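Local coordinates for putative branched-chain amino acid ABC transporter, periplasmic branched-chain amino acid-binding protein (Pseudomonas protegens Pf-5, PDB 4RU0) that probably binds branched-chain amino acids or related small solutes in the periplasm and delivers them to an ABC transporter for uptake, at residues A[156-161]-A[423-428]; A[166-171]-A[176-181]; A[205-210]-A[415-420]. One frame throughout, in Å; residues are numbered along the deposited sequence.

Contact 1: residues A[156-161]-A[423-428]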
ATOM      1  N   THR A 156      -2.971   4.973  -4.343  1.00 19.67           N
ATOM      2  CA  THR A 156      -4.241   5.263  -3.713  1.00 18.13           C
ATOM      3  C   THR A 156      -5.328   4.411  -4.333  1.00 17.21           C
ATOM      4  O   THR A 156      -5.200   3.952  -5.441  1.00 24.08           O
ATOM      5  CB  THR A 156      -4.641   6.728  -3.839  1.00 23.67           C
ATOM      6  OG1 THR A 156      -4.875   7.049  -5.205  1.00 25.00           O
ATOM      7  CG2 THR A 156      -3.562   7.618  -3.287  1.00 24.75           C
ATOM      8  N   PHE A 157      -6.406   4.219  -3.604  1.00 19.66           N
ATOM      9  CA  PHE A 157      -7.543   3.467  -4.116  1.00 18.07           C
ATOM     10  C   PHE A 157      -8.131   4.081  -5.386  1.00 22.35           C
ATOM     11  O   PHE A 157      -8.707   3.370  -6.213  1.00 16.11           O
ATOM     12  CB  PHE A 157      -8.616   3.349  -3.036  1.00 14.73           C
ATOM     13  CG  PHE A 157      -8.173   2.564  -1.835  1.00 15.16           C
ATOM     14  CD1 PHE A 157      -7.579   1.316  -1.987  1.00 15.77           C
ATOM     15  CD2 PHE A 157      -8.322   3.082  -0.554  1.00 28.68           C
ATOM     16  CE1 PHE A 157      -7.160   0.588  -0.878  1.00 26.28           C
ATOM     17  CE2 PHE A 157      -7.901   2.363   0.559  1.00 24.21           C
ATOM     18  CZ  PHE A 157      -7.321   1.113   0.396  1.00 20.67           C
ATOM     19  N   TYR A 158      -7.975   5.391  -5.561  1.00 17.13           N
ATOM     20  CA  TYR A 158      -8.426   6.021  -6.801  1.00 25.32           C
ATOM     21  C   TYR A 158      -7.593   5.516  -7.972  1.00 24.98           C
ATOM     22  O   TYR A 158      -8.138   5.086  -8.987  1.00 24.96           O
ATOM     23  CB  TYR A 158      -8.351   7.548  -6.717  1.00 16.97           C
ATOM     24  CG  TYR A 158      -9.551   8.187  -6.056  1.00 23.41           C
ATOM     25  CD1 TYR A 158     -10.292   7.504  -5.102  1.00 22.88           C
ATOM     26  CD2 TYR A 158      -9.946   9.479  -6.386  1.00 29.63           C
ATOM     27  CE1 TYR A 158     -11.388   8.090  -4.489  1.00 27.36           C
ATOM     28  CE2 TYR A 158     -11.043  10.073  -5.781  1.00 29.53           C
ATOM     29  CZ  TYR A 158     -11.762   9.371  -4.835  1.00 38.94           C
ATOM     30  OH  TYR A 158     -12.856   9.945  -4.221  1.00 45.93           O
ATOM     31  N   SER A 159      -6.271   5.563  -7.829  1.00 25.88           N
ATOM     32  CA  SER A 159      -5.382   5.041  -8.861  1.00 25.30           C
ATOM     33  C   SER A 159      -5.589   3.546  -9.078  1.00 18.99           C
ATOM     34  O   SER A 159      -5.493   3.064 -10.199  1.00 23.36           O
ATOM     35  CB  SER A 159      -3.920   5.306  -8.502  1.00 20.82           C
ATOM     36  OG  SER A 159      -3.648   6.691  -8.454  1.00 26.68           O
ATOM     37  N   GLU A 160      -5.861   2.821  -7.996  1.00 29.17           N
ATOM     38  CA  GLU A 160      -6.057   1.381  -8.081  1.00 27.42           C
ATOM     39  C   GLU A 160      -7.226   1.064  -9.003  1.00 21.02           C
ATOM     40  O   GLU A 160      -7.149   0.145  -9.819  1.00 22.27           O
ATOM     41  CB  GLU A 160      -6.300   0.765  -6.707  1.00 17.09           C
ATOM     42  CG  GLU A 160      -6.259  -0.757  -6.727  1.00 17.45           C
ATOM     43  CD  GLU A 160      -6.784  -1.376  -5.445  1.00 33.64           C
ATOM     44  OE1 GLU A 160      -7.611  -0.732  -4.759  1.00 27.11           O
ATOM     45  OE2 GLU A 160      -6.374  -2.512  -5.126  1.00 37.73           O
ATOM     46  N   ALA A 161      -8.299   1.839  -8.876  1.00 24.01           N
ATOM     47  CA  ALA A 161      -9.456   1.693  -9.746  1.00 18.00           C
ATOM     48  C   ALA A 161      -9.032   1.829 -11.198  1.00 20.95           C
ATOM     49  O   ALA A 161      -9.385   0.995 -12.032  1.00 26.09           O
ATOM     50  CB  ALA A 161     -10.523   2.721  -9.401  1.00 17.00           C
ATOM     51  N   PRO A 423      -9.081  15.567 -11.411  1.00 42.99           N
ATOM     52  CA  PRO A 423     -10.128  16.499 -10.969  1.00 34.70           C
ATOM     53  C   PRO A 423     -10.914  16.021  -9.743  1.00 37.60           C
ATOM     54  O   PRO A 423     -11.333  16.848  -8.936  1.00 40.11           O
ATOM     55  CB  PRO A 423     -11.040  16.598 -12.196  1.00 39.23           C
ATOM     56  CG  PRO A 423     -10.124  16.365 -13.343  1.00 34.06           C
ATOM     57  CD  PRO A 423      -9.169  15.306 -12.861  1.00 34.49           C
ATOM     58  N   LEU A 424     -11.107  14.714  -9.608  1.00 28.94           N
ATOM     59  CA  LEU A 424     -11.771  14.168  -8.428  1.00 30.26           C
ATOM     60  C   LEU A 424     -10.946  14.426  -7.181  1.00 27.06           C
ATOM     61  O   LEU A 424     -11.475  14.757  -6.120  1.00 30.77           O
ATOM     62  CB  LEU A 424     -12.012  12.665  -8.580  1.00 28.26           C
ATOM     63  CG  LEU A 424     -13.042  12.260  -9.627  1.00 30.33           C
ATOM     64  CD1 LEU A 424     -13.244  10.752  -9.600  1.00 36.77           C
ATOM     65  CD2 LEU A 424     -14.345  12.989  -9.369  1.00 28.79           C
ATOM     66  N   ILE A 425      -9.637  14.258  -7.315  1.00 27.21           N
ATOM     67  CA  ILE A 425      -8.730  14.502  -6.208  1.00 26.94           C
ATOM     68  C   ILE A 425      -8.705  15.984  -5.841  1.00 27.90           C
ATOM     69  O   ILE A 425      -8.871  16.335  -4.670  1.00 27.46           O
ATOM     70  CB  ILE A 425      -7.316  14.011  -6.537  1.00 30.76           C
ATOM     71  CG1 ILE A 425      -7.282  12.481  -6.485  1.00 28.55           C
ATOM     72  CG2 ILE A 425      -6.288  14.640  -5.591  1.00 32.61           C
ATOM     73  CD1 ILE A 425      -5.901  11.900  -6.562  1.00 32.89           C
ATOM     74  N   ASP A 426      -8.509  16.849  -6.837  1.00 29.35           N
ATOM     75  CA  ASP A 426      -8.504  18.291  -6.598  1.00 36.44           C
ATOM     76  C   ASP A 426      -9.778  18.734  -5.883  1.00 35.01           C
ATOM     77  O   ASP A 426      -9.725  19.500  -4.921  1.00 43.78           O
ATOM     78  CB  ASP A 426      -8.349  19.067  -7.908  1.00 32.36           C
ATOM     79  CG  ASP A 426      -6.940  18.987  -8.477  1.00 48.45           C
ATOM     80  OD1 ASP A 426      -5.994  18.717  -7.709  1.00 49.49           O
ATOM     81  OD2 ASP A 426      -6.779  19.203  -9.697  1.00 49.29           O
ATOM     82  N   GLU A 427     -10.917  18.230  -6.350  1.00 35.31           N
ATOM     83  CA  GLU A 427     -12.205  18.557  -5.747  1.00 29.91           C
ATOM     84  C   GLU A 427     -12.280  18.134  -4.282  1.00 31.41           C
ATOM     85  O   GLU A 427     -12.662  18.920  -3.414  1.00 28.97           O
ATOM     86  CB  GLU A 427     -13.341  17.891  -6.521  1.00 35.19           C
ATOM     87  CG  GLU A 427     -14.701  18.073  -5.859  1.00 51.20           C
ATOM     88  CD  GLU A 427     -15.578  16.839  -5.969  1.00 63.32           C
ATOM     89  OE1 GLU A 427     -15.876  16.411  -7.107  1.00 66.63           O
ATOM     90  OE2 GLU A 427     -15.971  16.300  -4.911  1.00 72.78           O
ATOM     91  N   LYS A 428     -11.916  16.886  -4.021  1.00 27.35           N
ATOM     92  CA  LYS A 428     -12.009  16.317  -2.685  1.00 31.14           C
ATOM     93  C   LYS A 428     -11.087  17.047  -1.701  1.00 29.83           C
ATOM     94  O   LYS A 428     -11.485  17.355  -0.579  1.00 33.51           O
ATOM     95  CB  LYS A 428     -11.679  14.824  -2.740  1.00 28.57           C
ATOM     96  CG  LYS A 428     -12.071  14.036  -1.499  1.00 42.16           C
ATOM     97  CD  LYS A 428     -12.096  12.538  -1.808  1.00 47.73           C
ATOM     98  CE  LYS A 428     -12.575  11.718  -0.618  1.00 49.85           C
ATOM     99  NZ  LYS A 428     -12.812  10.298  -1.016  1.00 52.43           N
TER
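Tyr158 reaches out from the first turn of helix 157-172 and sets its ring obliquely against Leu424 and Ile425 on helix 418-435. The ring does nearly all the work on its side. Its CE2 comes to 3.9 Å from CB of Leu424, whose side chain crosses it at about a right angle, while CD2 sits 4.0 Å from CG1 of Ile425, which slides past in the opposite direction. With CG set anti to the carbonyl carbon (chi1 -84°), the ring can span two helix segments whose axes stay 11.8 Å apart and run nearly antiparallel, at 161°. This inner part is tight: Pro199 and Glu195 also touch the tyrosine side chain, and Thr142 lies against Ile425. In the type I periplasmic binding protein fold, to which this family belongs, helix 157-172 packs on the sheet of one lobe; here the last helix of the chain lies beyond it, and Phe157, the residue before Tyr158, puts its ring edge-to-face with Tyr192 of the ligand pocket. Toward the partly exposed side the packing thins to one long arm. Lys428 is extended all the way beyond CG, its CD passing 3.6 Å from the phenol oxygen of Tyr158, and its NZ donates to that OH over 3.2 Å. The same ammonium also has a long, weak ion pair with Glu195. A serine in place of Tyr158 would probably leave a gap beside Leu424 and Ile425 and deprive the Lys428 ammonium of its phenol acceptor. At the foot of the helix, Thr156 is the N-cap, its OG1 accepting a weak bond from Ser159 N.

Contact 2: residues A[166-171]-A[176-181]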
ATOM      1  N   ASN A 166      -7.611  -0.481 -16.453  1.00 22.50           N
ATOM      2  CA  ASN A 166      -6.614  -0.550 -17.512  1.00 24.95           C
ATOM      3  C   ASN A 166      -6.157  -1.980 -17.784  1.00 30.67           C
ATOM      4  O   ASN A 166      -5.829  -2.329 -18.923  1.00 27.46           O
ATOM      5  CB  ASN A 166      -5.415   0.330 -17.178  1.00 26.37           C
ATOM      6  CG  ASN A 166      -5.745   1.798 -17.260  1.00 38.85           C
ATOM      7  OD1 ASN A 166      -6.806   2.168 -17.760  1.00 43.28           O
ATOM      8  ND2 ASN A 166      -4.841   2.649 -16.772  1.00 38.09           N
ATOM      9  N   TYR A 167      -6.142  -2.806 -16.743  1.00 24.30           N
ATOM     10  CA  TYR A 167      -5.802  -4.209 -16.916  1.00 25.02           C
ATOM     11  C   TYR A 167      -6.933  -4.953 -17.618  1.00 33.94           C
ATOM     12  O   TYR A 167      -6.680  -5.776 -18.498  1.00 35.63           O
ATOM     13  CB  TYR A 167      -5.486  -4.865 -15.575  1.00 24.30           C
ATOM     14  CG  TYR A 167      -5.206  -6.347 -15.700  1.00 25.30           C
ATOM     15  CD1 TYR A 167      -4.010  -6.804 -16.244  1.00 27.99           C
ATOM     16  CD2 TYR A 167      -6.140  -7.287 -15.282  1.00 23.90           C
ATOM     17  CE1 TYR A 167      -3.751  -8.155 -16.366  1.00 29.24           C
ATOM     18  CE2 TYR A 167      -5.890  -8.641 -15.397  1.00 25.07           C
ATOM     19  CZ  TYR A 167      -4.694  -9.072 -15.942  1.00 33.24           C
ATOM     20  OH  TYR A 167      -4.440 -10.419 -16.059  1.00 32.98           O
ATOM     21  N   ILE A 168      -8.172  -4.662 -17.223  1.00 22.15           N
ATOM     22  CA  ILE A 168      -9.345  -5.222 -17.891  1.00 21.46           C
ATOM     23  C   ILE A 168      -9.274  -4.936 -19.392  1.00 23.18           C
ATOM     24  O   ILE A 168      -9.456  -5.835 -20.216  1.00 23.89           O
ATOM     25  CB  ILE A 168     -10.674  -4.639 -17.344  1.00 29.55           C
ATOM     26  CG1 ILE A 168     -10.807  -4.847 -15.832  1.00 26.20           C
ATOM     27  CG2 ILE A 168     -11.858  -5.247 -18.075  1.00 21.55           C
ATOM     28  CD1 ILE A 168     -10.948  -6.263 -15.401  1.00 21.86           C
ATOM     29  N   ALA A 169      -9.008  -3.675 -19.729  1.00 24.09           N
ATOM     30  CA  ALA A 169      -8.924  -3.220 -21.115  1.00 26.19           C
ATOM     31  C   ALA A 169      -7.821  -3.947 -21.875  1.00 28.51           C
ATOM     32  O   ALA A 169      -7.978  -4.290 -23.045  1.00 30.03           O
ATOM     33  CB  ALA A 169      -8.692  -1.713 -21.166  1.00 27.11           C
ATOM     34  N   GLN A 170      -6.702  -4.175 -21.198  1.00 29.06           N
ATOM     35  CA  GLN A 170      -5.594  -4.921 -21.777  1.00 31.58           C
ATOM     36  C   GLN A 170      -6.048  -6.353 -22.059  1.00 35.42           C
ATOM     37  O   GLN A 170      -5.700  -6.938 -23.083  1.00 35.64           O
ATOM     38  CB  GLN A 170      -4.390  -4.889 -20.835  1.00 32.26           C
ATOM     39  CG  GLN A 170      -3.198  -5.735 -21.252  1.00 43.46           C
ATOM     40  CD  GLN A 170      -1.947  -5.384 -20.453  1.00 47.37           C
ATOM     41  OE1 GLN A 170      -1.483  -4.242 -20.481  1.00 47.08           O
ATOM     42  NE2 GLN A 170      -1.402  -6.360 -19.732  1.00 46.43           N
ATOM     43  N   ARG A 171      -6.856  -6.895 -21.155  1.00 30.68           N
ATOM     44  CA  ARG A 171      -7.382  -8.250 -21.290  1.00 28.22           C
ATOM     45  C   ARG A 171      -8.489  -8.372 -22.335  1.00 46.24           C
ATOM     46  O   ARG A 171      -8.672  -9.439 -22.922  1.00 51.39           O
ATOM     47  CB  ARG A 171      -7.910  -8.747 -19.942  1.00 25.97           C
ATOM     48  CG  ARG A 171      -6.828  -9.187 -18.988  1.00 26.81           C
ATOM     49  CD  ARG A 171      -6.200 -10.499 -19.420  1.00 28.89           C
ATOM     50  NE  ARG A 171      -6.091 -11.397 -18.277  1.00 54.74           N
ATOM     51  CZ  ARG A 171      -6.893 -12.432 -18.060  1.00 51.53           C
ATOM     52  NH1 ARG A 171      -7.850 -12.721 -18.930  1.00 27.07           N
ATOM     53  NH2 ARG A 171      -6.728 -13.185 -16.980  1.00 51.43           N
ATOM     54  N   ASP A 176     -11.649   0.286 -26.357  1.00 34.92           N
ATOM     55  CA  ASP A 176     -12.855   0.227 -27.180  1.00 41.13           C
ATOM     56  C   ASP A 176     -13.736  -0.947 -26.783  1.00 36.77           C
ATOM     57  O   ASP A 176     -14.963  -0.861 -26.831  1.00 37.97           O
ATOM     58  CB  ASP A 176     -12.491   0.116 -28.662  1.00 54.28           C
ATOM     59  CG  ASP A 176     -11.774   1.343 -29.177  1.00 70.68           C
ATOM     60  OD1 ASP A 176     -12.073   2.451 -28.685  1.00 75.03           O
ATOM     61  OD2 ASP A 176     -10.911   1.199 -30.070  1.00 80.91           O
ATOM     62  N   ARG A 177     -13.091  -2.041 -26.390  1.00 31.67           N
ATOM     63  CA  ARG A 177     -13.776  -3.273 -26.014  1.00 36.99           C
ATOM     64  C   ARG A 177     -14.483  -3.209 -24.658  1.00 34.54           C
ATOM     65  O   ARG A 177     -15.206  -4.129 -24.306  1.00 41.91           O
ATOM     66  CB  ARG A 177     -12.776  -4.425 -26.002  1.00 38.77           C
ATOM     67  CG  ARG A 177     -12.032  -4.597 -27.307  1.00 39.02           C
ATOM     68  CD  ARG A 177     -12.926  -5.215 -28.364  1.00 46.62           C
ATOM     69  NE  ARG A 177     -12.382  -5.009 -29.702  1.00 59.32           N
ATOM     70  CZ  ARG A 177     -12.631  -3.932 -30.444  1.00 66.76           C
ATOM     71  NH1 ARG A 177     -13.420  -2.968 -29.975  1.00 65.90           N
ATOM     72  NH2 ARG A 177     -12.096  -3.815 -31.652  1.00 65.69           N
ATOM     73  N   LEU A 178     -14.260  -2.145 -23.888  1.00 34.86           N
ATOM     74  CA  LEU A 178     -14.911  -2.017 -22.584  1.00 28.31           C
ATOM     75  C   LEU A 178     -16.388  -1.681 -22.751  1.00 32.04           C
ATOM     76  O   LEU A 178     -17.223  -2.072 -21.930  1.00 22.39           O
ATOM     77  CB  LEU A 178     -14.224  -0.955 -21.724  1.00 30.13           C
ATOM     78  CG  LEU A 178     -12.814  -1.277 -21.231  1.00 23.74           C
ATOM     79  CD1 LEU A 178     -12.257  -0.105 -20.456  1.00 23.75           C
ATOM     80  CD2 LEU A 178     -12.802  -2.542 -20.387  1.00 21.87           C
ATOM     81  N   LYS A 179     -16.700  -0.942 -23.811  1.00 26.27           N
ATOM     82  CA  LYS A 179     -18.087  -0.678 -24.166  1.00 37.82           C
ATOM     83  C   LYS A 179     -18.807  -2.009 -24.326  1.00 35.69           C
ATOM     84  O   LYS A 179     -18.354  -2.878 -25.071  1.00 54.01           O
ATOM     85  CB  LYS A 179     -18.172   0.144 -25.456  1.00 31.84           C
ATOM     86  CG  LYS A 179     -19.493   0.862 -25.642  1.00 43.61           C
ATOM     87  CD  LYS A 179     -19.457   1.811 -26.827  1.00 56.35           C
ATOM     88  CE  LYS A 179     -20.724   2.651 -26.888  1.00 65.57           C
ATOM     89  NZ  LYS A 179     -21.947   1.801 -26.905  1.00 65.15           N
ATOM     90  N   GLY A 180     -19.908  -2.184 -23.607  1.00 31.03           N
ATOM     91  CA  GLY A 180     -20.640  -3.437 -23.675  1.00 31.98           C
ATOM     92  C   GLY A 180     -20.196  -4.500 -22.678  1.00 32.10           C
ATOM     93  O   GLY A 180     -20.673  -5.638 -22.717  1.00 36.61           O
ATOM     94  N   LYS A 181     -19.280  -4.138 -21.785  1.00 20.60           N
ATOM     95  CA  LYS A 181     -18.817  -5.059 -20.759  1.00 23.29           C
ATOM     96  C   LYS A 181     -19.443  -4.728 -19.414  1.00 18.35           C
ATOM     97  O   LYS A 181     -19.853  -3.594 -19.175  1.00 21.94           O
ATOM     98  CB  LYS A 181     -17.292  -5.020 -20.654  1.00 19.03           C
ATOM     99  CG  LYS A 181     -16.586  -5.563 -21.876  1.00 20.41           C
ATOM    100  CD  LYS A 181     -16.820  -7.052 -22.027  1.00 27.27           C
ATOM    101  CE  LYS A 181     -16.599  -7.511 -23.468  1.00 36.29           C
ATOM    102  NZ  LYS A 181     -15.214  -7.258 -23.940  1.00 41.54           N
TER
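Ile168 and Ala169 meet Leu178 across this contact, and next to them on the helix stands a flat pair, the Tyr167 ring and the Arg171 guanidinium. Over one face of the ring, offset toward its rim, CG of Arg171 lies 3.7 Å above the plane; Ile265, Ile410 and Ser411 also touch this tyrosine. The arginine then curls round so that the phenol oxygen comes to the edge of its guanidinium, almost in plane, and NE donates to Tyr167 OH at 2.9 Å with an N-H...O angle of 159°. The contact proper is apolar and buried. Leu178 straddles the neighbouring pair with its two methyls: CD2 meets CG2 of Ile168 at 3.7 Å, the side chains crossing at about a right angle, and CD1 rests 4.0 Å from CB of Ala169. In Ile168, CG2 stands anti to the backbone N and is thereby turned to the leucine, while the residue also packs on Trp237 and Ile265. This is the helix-to-strand link of a Rossmann-like alpha/beta lobe, leading from helix 157-172 into parallel strand 182-188. Just before that strand a type II beta turn runs from Leu178 to Lys181, closed by Lys181 N to Leu178 O at 2.9 Å, with Gly180 at its positive-phi position. Lys181 folds back over the turn: its NZ donates to Arg177 O at 3.2 Å, tilted 30° from the carbonyl plane, and forms a salt bridge with Glu172.

Contact 3: residues A[205-210]-A[415-420]; sequences EKYGFE and AADRAL
Lys206 crosses Leu420 with its aliphatic chain. From CB the chain runs to CG, which is anti to the backbone N (chi1 -178°) and sits 3.9 Å above the centre of one face of the ring of Tyr207, its neighbour on the helix. The next carbon, CD, makes the contact: it lies 3.6 Å from CD2 and 4.1 Å from CD1 of Leu420, so the leucine's fork is set against the lysine's methylenes. The chain bends about the CD-CE bond, and NZ ends 6.3 Å from OD2 of Asp417, too far for a salt bridge though the opposite charges probably attract. The polar link runs alongside. A water lying at the edge of the Tyr207 ring, in its plane, bridges the phenol OH to Asp417; it donates to OD2 at 2.7 Å. Phe175 stacks on the Tyr207 ring, and Leu420 also reaches Leu203. The other carboxylate oxygen, OD1, accepts a weak bond from Leu420 N. Asp417 is thus the N-cap of helix 418-435 and the centre of an inverse gamma turn, just after edge strand 407-415, and the arrangement is that of a capped C-terminal helix starting beside the end of another helix, 197-207, at the surface of an alpha/beta lobe.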
ATOM      1  N   GLU A 205     -18.272   6.194 -17.163  1.00 23.53           N
ATOM      2  CA  GLU A 205     -18.821   7.203 -18.063  1.00 35.31           C
ATOM      3  C   GLU A 205     -17.950   7.368 -19.304  1.00 32.50           C
ATOM      4  O   GLU A 205     -18.457   7.527 -20.411  1.00 44.85           O
ATOM      5  CB  GLU A 205     -18.963   8.553 -17.352  1.00 35.39           C
ATOM      6  CG  GLU A 205     -20.065   8.599 -16.313  1.00 55.69           C
ATOM      7  CD  GLU A 205     -20.278   9.997 -15.760  1.00 65.56           C
ATOM      8  OE1 GLU A 205     -20.660  10.117 -14.575  1.00 68.95           O
ATOM      9  OE2 GLU A 205     -20.070  10.974 -16.515  1.00 77.03           O
ATOM     10  N   LYS A 206     -16.637   7.342 -19.109  1.00 30.92           N
ATOM     11  CA  LYS A 206     -15.707   7.510 -20.213  1.00 29.03           C
ATOM     12  C   LYS A 206     -15.687   6.315 -21.160  1.00 28.44           C
ATOM     13  O   LYS A 206     -15.765   6.481 -22.373  1.00 30.70           O
ATOM     14  CB  LYS A 206     -14.292   7.756 -19.693  1.00 30.06           C
ATOM     15  CG  LYS A 206     -13.291   7.976 -20.816  1.00 35.66           C
ATOM     16  CD  LYS A 206     -11.913   8.317 -20.297  1.00 39.53           C
ATOM     17  CE  LYS A 206     -10.980   8.662 -21.447  1.00 38.27           C
ATOM     18  NZ  LYS A 206     -11.462   9.855 -22.197  1.00 47.35           N
ATOM     19  N   TYR A 207     -15.583   5.110 -20.611  1.00 25.80           N
ATOM     20  CA  TYR A 207     -15.364   3.935 -21.446  1.00 25.58           C
ATOM     21  C   TYR A 207     -16.631   3.118 -21.685  1.00 24.99           C
ATOM     22  O   TYR A 207     -16.646   2.210 -22.518  1.00 25.43           O
ATOM     23  CB  TYR A 207     -14.272   3.064 -20.829  1.00 29.04           C
ATOM     24  CG  TYR A 207     -12.932   3.760 -20.797  1.00 33.38           C
ATOM     25  CD1 TYR A 207     -12.301   4.138 -21.977  1.00 27.99           C
ATOM     26  CD2 TYR A 207     -12.305   4.057 -19.593  1.00 24.34           C
ATOM     27  CE1 TYR A 207     -11.082   4.784 -21.958  1.00 29.76           C
ATOM     28  CE2 TYR A 207     -11.081   4.702 -19.565  1.00 26.09           C
ATOM     29  CZ  TYR A 207     -10.475   5.062 -20.752  1.00 36.27           C
ATOM     30  OH  TYR A 207      -9.260   5.705 -20.731  1.00 41.02           O
ATOM     31  N   GLY A 208     -17.693   3.446 -20.958  1.00 24.44           N
ATOM     32  CA  GLY A 208     -19.000   2.885 -21.243  1.00 24.79           C
ATOM     33  C   GLY A 208     -19.258   1.457 -20.797  1.00 33.95           C
ATOM     34  O   GLY A 208     -20.161   0.807 -21.321  1.00 40.67           O
ATOM     35  N   PHE A 209     -18.485   0.953 -19.839  1.00 26.50           N
ATOM     36  CA  PHE A 209     -18.803  -0.359 -19.280  1.00 20.99           C
ATOM     37  C   PHE A 209     -19.866  -0.196 -18.191  1.00 18.47           C
ATOM     38  O   PHE A 209     -19.975   0.849 -17.567  1.00 18.56           O
ATOM     39  CB  PHE A 209     -17.550  -1.066 -18.733  1.00 21.37           C
ATOM     40  CG  PHE A 209     -16.873  -0.345 -17.599  1.00 18.18           C
ATOM     41  CD1 PHE A 209     -17.302  -0.514 -16.288  1.00 18.88           C
ATOM     42  CD2 PHE A 209     -15.780   0.472 -17.840  1.00 17.52           C
ATOM     43  CE1 PHE A 209     -16.673   0.149 -15.248  1.00 24.69           C
ATOM     44  CE2 PHE A 209     -15.145   1.136 -16.799  1.00 24.11           C
ATOM     45  CZ  PHE A 209     -15.593   0.974 -15.504  1.00 15.58           C
ATOM     46  N   GLU A 210     -20.658  -1.232 -17.974  1.00 18.21           N
ATOM     47  CA  GLU A 210     -21.671  -1.186 -16.934  1.00 17.98           C
ATOM     48  C   GLU A 210     -21.004  -1.260 -15.560  1.00 16.07           C
ATOM     49  O   GLU A 210     -20.288  -2.207 -15.249  1.00 15.16           O
ATOM     50  CB  GLU A 210     -22.682  -2.318 -17.116  1.00 21.41           C
ATOM     51  CG  GLU A 210     -23.939  -2.155 -16.288  1.00 31.28           C
ATOM     52  CD  GLU A 210     -24.976  -3.222 -16.587  1.00 44.79           C
ATOM     53  OE1 GLU A 210     -25.072  -3.656 -17.759  1.00 52.87           O
ATOM     54  OE2 GLU A 210     -25.699  -3.623 -15.651  1.00 47.10           O
ATOM     55  N   ALA A 415       0.083   0.984 -15.301  1.00 36.98           N
ATOM     56  CA  ALA A 415      -0.020   2.360 -14.820  1.00 37.23           C
ATOM     57  C   ALA A 415      -1.468   2.856 -14.820  1.00 35.88           C
ATOM     58  O   ALA A 415      -2.250   2.510 -15.705  1.00 33.49           O
ATOM     59  CB  ALA A 415       0.849   3.280 -15.666  1.00 35.63           C
ATOM     60  N   ALA A 416      -1.813   3.672 -13.827  1.00 31.00           N
ATOM     61  CA  ALA A 416      -3.130   4.304 -13.756  1.00 29.81           C
ATOM     62  C   ALA A 416      -3.178   5.569 -14.596  1.00 38.25           C
ATOM     63  O   ALA A 416      -2.147   6.193 -14.850  1.00 41.03           O
ATOM     64  CB  ALA A 416      -3.486   4.636 -12.322  1.00 28.54           C
ATOM     65  N   ASP A 417      -4.379   5.951 -15.016  1.00 30.43           N
ATOM     66  CA  ASP A 417      -4.572   7.224 -15.697  1.00 31.59           C
ATOM     67  C   ASP A 417      -4.823   8.306 -14.653  1.00 36.24           C
ATOM     68  O   ASP A 417      -5.957   8.753 -14.455  1.00 32.09           O
ATOM     69  CB  ASP A 417      -5.733   7.145 -16.685  1.00 31.57           C
ATOM     70  CG  ASP A 417      -5.747   8.307 -17.662  1.00 46.71           C
ATOM     71  OD1 ASP A 417      -4.911   9.229 -17.519  1.00 49.17           O
ATOM     72  OD2 ASP A 417      -6.604   8.306 -18.569  1.00 48.31           O
ATOM     73  N   ARG A 418      -3.757   8.717 -13.979  1.00 31.59           N
ATOM     74  CA  ARG A 418      -3.889   9.631 -12.857  1.00 34.55           C
ATOM     75  C   ARG A 418      -4.328  11.025 -13.301  1.00 36.59           C
ATOM     76  O   ARG A 418      -4.992  11.738 -12.551  1.00 37.56           O
ATOM     77  CB  ARG A 418      -2.576   9.698 -12.086  1.00 34.20           C
ATOM     78  CG  ARG A 418      -2.237   8.399 -11.377  1.00 30.59           C
ATOM     79  CD  ARG A 418      -0.742   8.224 -11.235  1.00 31.90           C
ATOM     80  NE  ARG A 418      -0.163   9.286 -10.436  1.00 49.98           N
ATOM     81  CZ  ARG A 418       1.132   9.572 -10.393  1.00 47.98           C
ATOM     82  NH1 ARG A 418       2.000   8.874 -11.118  1.00 45.67           N
ATOM     83  NH2 ARG A 418       1.554  10.565  -9.628  1.00 44.44           N
ATOM     84  N   ALA A 419      -3.965  11.405 -14.522  1.00 36.94           N
ATOM     85  CA  ALA A 419      -4.388  12.689 -15.074  1.00 39.06           C
ATOM     86  C   ALA A 419      -5.908  12.733 -15.189  1.00 40.67           C
ATOM     87  O   ALA A 419      -6.540  13.747 -14.883  1.00 42.71           O
ATOM     88  CB  ALA A 419      -3.743  12.929 -16.427  1.00 37.37           C
ATOM     89  N   LEU A 420      -6.488  11.619 -15.621  1.00 33.32           N
ATOM     90  CA  LEU A 420      -7.929  11.515 -15.780  1.00 32.59           C
ATOM     91  C   LEU A 420      -8.671  11.658 -14.449  1.00 39.95           C
ATOM     92  O   LEU A 420      -9.741  12.265 -14.387  1.00 38.58           O
ATOM     93  CB  LEU A 420      -8.276  10.179 -16.437  1.00 34.49           C
ATOM     94  CG  LEU A 420      -9.751   9.851 -16.642  1.00 31.22           C
ATOM     95  CD1 LEU A 420     -10.420  10.938 -17.463  1.00 33.22           C
ATOM     96  CD2 LEU A 420      -9.881   8.499 -17.324  1.00 30.75           C
TER
HETATM   97  O   HOH W   1      -7.645   5.875 -18.851  1.00 34.29           O

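How the contacts relate
After the strands and helices of its first 150 residues, the chain enters helix 157-172, whose first turn belongs to contact 1 and whose later turns belong to contact 2. Contact 2 closes first, a short local loop that hands the chain to strand 182-188. Contact 3 opens after it, at the end of helix 197-207, and closes some 200 residues later where helix 418-435 starts; the same helix then completes contact 1. Contacts 2 and 3 therefore lie in series, both nested inside the long loop of contact 1. They also join directly: Lys181 O, just ahead of strand 182-188, bonds Glu210 N at the start of the neighbouring strand 210-216, and Asn166 ND2 pairs with Ala415 O. Ala416 packs on Ser159, bringing contacts 1 and 3 together.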